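Local coordinates for YueI protein (PDB 2OHW) that is of unknown function, a single-chain member of the DUF1694 family from Bacillus subtilis with a four-stranded mixed sheet, at residues A[5-8]-A[9-12]. Numbering follows the deposited sequence.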
loop_
_atom_site.group_PDB
_atom_site.type_symbol
_atom_site.label_atom_id
_atom_site.label_comp_id
_atom_site.label_asym_id
_atom_site.label_seq_id
_atom_site.Cartn_x
_atom_site.Cartn_y
_atom_site.Cartn_z
ATOM N N ASP A 5 4.831 12.659 -15.838
ATOM C CA ASP A 5 5.194 11.395 -16.478
ATOM C C ASP A 5 6.266 10.630 -15.721
ATOM O O ASP A 5 6.282 9.404 -15.780
ATOM C CB ASP A 5 5.652 11.615 -17.922
ATOM C CG ASP A 5 4.564 12.218 -18.799
ATOM O OD1 ASP A 5 3.389 12.265 -18.399
ATOM O OD2 ASP A 5 4.898 12.656 -19.907
ATOM N N LYS A 6 7.144 11.330 -14.999
ATOM C CA LYS A 6 8.153 10.634 -14.193
ATOM C C LYS A 6 7.493 9.842 -13.064
ATOM O O LYS A 6 7.963 8.757 -12.719
ATOM C CB LYS A 6 9.228 11.590 -13.663
ATOM C CG LYS A 6 8.718 12.693 -12.761
ATOM C CD LYS A 6 9.686 13.870 -12.754
ATOM C CE LYS A 6 9.429 14.800 -11.587
ATOM N NZ LYS A 6 8.030 15.312 -11.552
ATOM N N MET A 7 6.382 10.352 -12.528
ATOM C CA MET A 7 5.648 9.627 -11.474
ATOM C C MET A 7 4.950 8.401 -12.042
ATOM O O MET A 7 4.936 7.339 -11.415
ATOM C CB MET A 7 4.631 10.548 -10.793
ATOM C CG MET A 7 3.688 9.886 -9.759
ATOM S SD MET A 7 4.513 9.119 -8.311
ATOM C CE MET A 7 5.484 10.504 -7.784
ATOM N N ASP A 8 4.371 8.543 -13.232
ATOM C CA ASP A 8 3.742 7.417 -13.895
ATOM C C ASP A 8 4.753 6.310 -14.128
ATOM O O ASP A 8 4.414 5.138 -13.995
ATOM C CB ASP A 8 3.122 7.813 -15.236
ATOM C CG ASP A 8 1.891 8.676 -15.087
ATOM O OD1 ASP A 8 1.378 8.864 -13.954
ATOM O OD2 ASP A 8 1.436 9.178 -16.136
ATOM N N LEU A 9 5.987 6.666 -14.480
ATOM C CA LEU A 9 6.998 5.664 -14.732
ATOM C C LEU A 9 7.373 4.979 -13.423
ATOM O O LEU A 9 7.490 3.752 -13.375
ATOM C CB LEU A 9 8.243 6.252 -15.417
ATOM C CG LEU A 9 9.199 5.157 -15.931
ATOM C CD1 LEU A 9 8.538 4.267 -16.988
ATOM C CD2 LEU A 9 10.502 5.720 -16.473
ATOM N N TYR A 10 7.526 5.766 -12.364
ATOM C CA TYR A 10 7.795 5.211 -11.024
ATOM C C TYR A 10 6.739 4.186 -10.641
ATOM O O TYR A 10 7.057 3.081 -10.186
ATOM C CB TYR A 10 7.814 6.351 -10.011
ATOM C CG TYR A 10 8.037 5.965 -8.576
ATOM C CD1 TYR A 10 9.327 5.756 -8.089
ATOM C CD2 TYR A 10 6.976 5.893 -7.678
ATOM C CE1 TYR A 10 9.544 5.428 -6.757
ATOM C CE2 TYR A 10 7.187 5.567 -6.345
ATOM C CZ TYR A 10 8.477 5.357 -5.885
ATOM O OH TYR A 10 8.705 5.074 -4.546
ATOM N N LEU A 11 5.480 4.548 -10.835
ATOM C CA LEU A 11 4.380 3.603 -10.579
ATOM C C LEU A 11 4.406 2.369 -11.489
ATOM O O LEU A 11 4.308 1.234 -11.018
ATOM C CB LEU A 11 3.030 4.309 -10.691
ATOM C CG LEU A 11 2.774 5.448 -9.698
ATOM C CD1 LEU A 11 1.527 6.173 -10.114
ATOM C CD2 LEU A 11 2.601 4.859 -8.287
ATOM N N GLN A 12 4.578 2.580 -12.789
ATOM C CA GLN A 12 4.514 1.471 -13.746
ATOM C C GLN A 12 5.590 0.439 -13.439
ATOM O O GLN A 12 5.354 -0.774 -13.563
ATOM C CB GLN A 12 4.668 2.025 -15.168
ATOM C CG GLN A 12 4.829 0.999 -16.287
ATOM C CD GLN A 12 4.898 1.692 -17.625
ATOM O OE1 GLN A 12 3.926 2.317 -18.057
ATOM N NE2 GLN A 12 6.052 1.618 -18.268
#
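M7 and Y10 sit one helical turn apart on the N-terminal helix 5-12 and send their side chains the same way, side by side. Take M7 from its root. CB leaves the helix pointing away from residues 9-12, and CG stands anti to the backbone N (chi1 174°). A bend at chi2 (61°) then swings SD back over the following turn, 4.1 Å from CD2 of Y10. This is a Met-aromatic contact of oblique kind, with SD 5.2 Å from the centroid of the Y10 ring and 58° off its normal. The same sulfur also lies 4.3 Å from CG of L11, the buried member of the group. A further bend at chi3 directs CE away from L11 and past the ring, with no atom of either residue within 4.5 Å; the M7 side chain also touches L19. Beneath run the ordinary i to i+4 helix bonds; L11 N reaches M7 O at 2.9 Å and nearly straight, while Y10 N binds K6 O at 3.0 Å. Farther out, Y10 OH is hydrogen-bonded to the carbonyl of G17, and L11 packs on L28 of helix 22-28. Sulfur, ring and leucine thus meet probably mainly through dispersion, with no polar bond between the side chains. The helix is only partly amphipathic: M7, Y10 and L11 form an inward-facing apolar strip, while D5, L9, Q12 and K6, salt-bridged to E4, are exposed.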